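Local structure of aminotransferase AspB (Helicobacter pylori 26695, 3EZS) at residues A[165-170]-A[311-316]. The protein probably acts as a pyridoxal-phosphate-dependent aminotransferase of class I and II, moving amino groups between amino acids and keto acids. Sequence-based numbering, arbitrary orientation.
With EDO (1,2-ethanediol), chain D.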
loop_
_atom_site.group_PDB
_atom_site.type_symbol
_atom_site.label_atom_id
_atom_site.label_comp_id
_atom_site.label_asym_id
_atom_site.label_seq_id
_atom_site.Cartn_x
_atom_site.Cartn_y
_atom_site.Cartn_z
ATOM N N ASN A 165 -2.426 -14.340 -18.207
ATOM C CA ASN A 165 -1.872 -15.302 -17.267
ATOM C C ASN A 165 -3.121 -16.118 -16.901
ATOM O O ASN A 165 -4.070 -15.560 -16.364
ATOM C CB ASN A 165 -1.296 -14.623 -16.022
ATOM C CG ASN A 165 -0.901 -15.612 -14.929
ATOM O OD1 ASN A 165 -0.926 -16.832 -15.115
ATOM N ND2 ASN A 165 -0.548 -15.080 -13.772
ATOM N N PRO A 166 -3.109 -17.447 -17.112
ATOM C CA PRO A 166 -2.069 -18.382 -17.554
ATOM C C PRO A 166 -2.020 -18.886 -19.015
ATOM O O PRO A 166 -1.123 -19.682 -19.341
ATOM C CB PRO A 166 -2.403 -19.592 -16.689
ATOM C CG PRO A 166 -3.885 -19.625 -16.760
ATOM C CD PRO A 166 -4.355 -18.180 -16.818
ATOM N N THR A 167 -2.948 -18.473 -19.872
ATOM C CA THR A 167 -3.034 -19.050 -21.220
ATOM C C THR A 167 -2.170 -18.396 -22.288
ATOM O O THR A 167 -1.940 -18.988 -23.340
ATOM C CB THR A 167 -4.480 -18.992 -21.749
ATOM O OG1 THR A 167 -4.853 -17.631 -21.964
ATOM C CG2 THR A 167 -5.490 -19.686 -20.798
ATOM N N GLY A 168 -1.734 -17.160 -22.046
ATOM C CA GLY A 168 -1.002 -16.403 -23.042
ATOM C C GLY A 168 -1.900 -15.747 -24.088
ATOM O O GLY A 168 -1.418 -14.954 -24.904
ATOM N N ARG A 169 -3.198 -16.065 -24.084
ATOM C CA ARG A 169 -4.133 -15.511 -25.058
ATOM C C ARG A 169 -4.111 -14.001 -25.042
ATOM O O ARG A 169 -4.245 -13.385 -23.978
ATOM C CB ARG A 169 -5.553 -15.990 -24.777
ATOM C CG ARG A 169 -6.632 -15.438 -25.742
ATOM C CD ARG A 169 -6.470 -15.940 -27.178
ATOM N NE ARG A 169 -7.728 -15.796 -27.933
ATOM C CZ ARG A 169 -8.123 -14.713 -28.601
ATOM N NH1 ARG A 169 -7.391 -13.615 -28.643
ATOM N NH2 ARG A 169 -9.288 -14.726 -29.225
ATOM N N THR A 170 -3.953 -13.426 -26.237
ATOM C CA THR A 170 -3.851 -11.985 -26.425
ATOM C C THR A 170 -4.935 -11.522 -27.403
ATOM O O THR A 170 -5.062 -12.044 -28.501
ATOM C CB THR A 170 -2.416 -11.594 -26.906
ATOM O OG1 THR A 170 -1.493 -11.888 -25.857
ATOM C CG2 THR A 170 -2.279 -10.105 -27.244
ATOM N N TYR A 311 4.422 -17.823 -20.406
ATOM C CA TYR A 311 3.808 -19.083 -20.002
ATOM C C TYR A 311 3.589 -20.069 -21.149
ATOM O O TYR A 311 3.568 -19.686 -22.328
ATOM C CB TYR A 311 2.451 -18.854 -19.321
ATOM C CG TYR A 311 2.524 -17.945 -18.124
ATOM C CD1 TYR A 311 3.168 -18.350 -16.962
ATOM C CD2 TYR A 311 1.975 -16.669 -18.160
ATOM C CE1 TYR A 311 3.263 -17.501 -15.866
ATOM C CE2 TYR A 311 2.063 -15.819 -17.069
ATOM C CZ TYR A 311 2.724 -16.239 -15.931
ATOM O OH TYR A 311 2.823 -15.394 -14.841
ATOM N N VAL A 312 3.463 -21.340 -20.766
ATOM C CA VAL A 312 3.031 -22.418 -21.642
ATOM C C VAL A 312 1.851 -23.046 -20.899
ATOM O O VAL A 312 2.001 -23.440 -19.742
ATOM C CB VAL A 312 4.100 -23.481 -21.874
ATOM C CG1 VAL A 312 3.547 -24.609 -22.763
ATOM C CG2 VAL A 312 5.372 -22.847 -22.487
ATOM N N TYR A 313 0.680 -23.076 -21.544
ATOM C CA TYR A 313 -0.549 -23.671 -20.993
ATOM C C TYR A 313 -0.587 -25.055 -21.642
ATOM O O TYR A 313 -1.138 -25.227 -22.732
ATOM C CB TYR A 313 -1.751 -22.779 -21.367
ATOM C CG TYR A 313 -3.026 -23.039 -20.604
ATOM C CD1 TYR A 313 -3.097 -22.836 -19.221
ATOM C CD2 TYR A 313 -4.177 -23.436 -21.259
ATOM C CE1 TYR A 313 -4.281 -23.064 -18.519
ATOM C CE2 TYR A 313 -5.367 -23.659 -20.563
ATOM C CZ TYR A 313 -5.414 -23.472 -19.200
ATOM O OH TYR A 313 -6.613 -23.702 -18.535
ATOM N N LEU A 314 0.046 -26.022 -20.974
ATOM C CA LEU A 314 0.307 -27.354 -21.538
ATOM C C LEU A 314 -0.798 -28.404 -21.343
ATOM O O LEU A 314 -1.091 -28.769 -20.208
ATOM C CB LEU A 314 1.621 -27.881 -20.950
ATOM C CG LEU A 314 2.324 -29.071 -21.615
ATOM C CD1 LEU A 314 2.894 -28.680 -22.978
ATOM C CD2 LEU A 314 3.436 -29.583 -20.686
ATOM N N PRO A 315 -1.406 -28.890 -22.451
ATOM C CA PRO A 315 -2.435 -29.922 -22.346
ATOM C C PRO A 315 -1.840 -31.219 -21.883
ATOM O O PRO A 315 -0.853 -31.661 -22.442
ATOM C CB PRO A 315 -2.950 -30.097 -23.788
ATOM C CG PRO A 315 -2.418 -28.955 -24.564
ATOM C CD PRO A 315 -1.177 -28.487 -23.855
ATOM N N VAL A 316 -2.427 -31.796 -20.844
ATOM C CA VAL A 316 -2.004 -33.090 -20.274
ATOM C C VAL A 316 -3.309 -33.818 -19.964
ATOM O O VAL A 316 -4.388 -33.227 -20.064
ATOM C CB VAL A 316 -1.116 -32.898 -19.020
ATOM C CG1 VAL A 316 0.192 -32.236 -19.410
ATOM C CG2 VAL A 316 -1.832 -32.056 -17.968
HETATM C C1 EDO D . -7.652 -13.176 -23.067
HETATM O O1 EDO D . -6.753 -12.118 -23.439
HETATM C C2 EDO D . -8.726 -12.604 -22.152
HETATM O O2 EDO D . -8.145 -11.797 -21.146
#
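Thr167 OG1, whose methyl rests on the Tyr313 ring, is gripped twice: it accepts the backbone N-H of Arg169 (N to OG1 3.1 Å, nearly straight at 160°), an ST turn, and bonds to Asn164 OD1. The two bonds fix the rotation of Thr167, and CG2, anti to the carbonyl carbon, then stands over the centre of the Tyr313 ring, 3.9 Å from the centroid. Lying just 7° off the ring normal, it makes a CH-pi contact. Pro166, joined through a cis peptide bond, lies alongside the same tyrosine, its CG 3.9 Å from Tyr313 CE1. Its carbonyl O sits between the two tyrosines, 3.7 Å from Tyr311 CB and also near Tyr313 CD1. A 1,2-ethanediol, probably from the crystallisation liquor, donates from O1 to Arg169 O at 2.9 Å.

Asn165 illustrates an amide laid on an aromatic ring. Its CG, anti to the backbone N, carries the amide across the Tyr311 ring with the planes only 20° apart; OD1 lies 3.6 Å above the ring plane, toward the rim. OD1, though over the ring, is hydrogen-bonded to Arg351 NH1, and Tyr311 OH to Tyr196 OH. In class I aminotransferases this asparagine typically contacts the cofactor O3' and the substrate carboxylate, which the arginine also binds; Asn165 and Arg351 are consistent with those roles, and Tyr196 probably corresponds to the O3' tyrosine.

This buried contact joins the loop between strand 157-160 of the large mixed sheet and helix 173-186 to edge strand 311-315 of the small antiparallel sheet. That strand pairs with 349-353, where Tyr349 stacks on Tyr313, while Leu314 packs against helix 358-372.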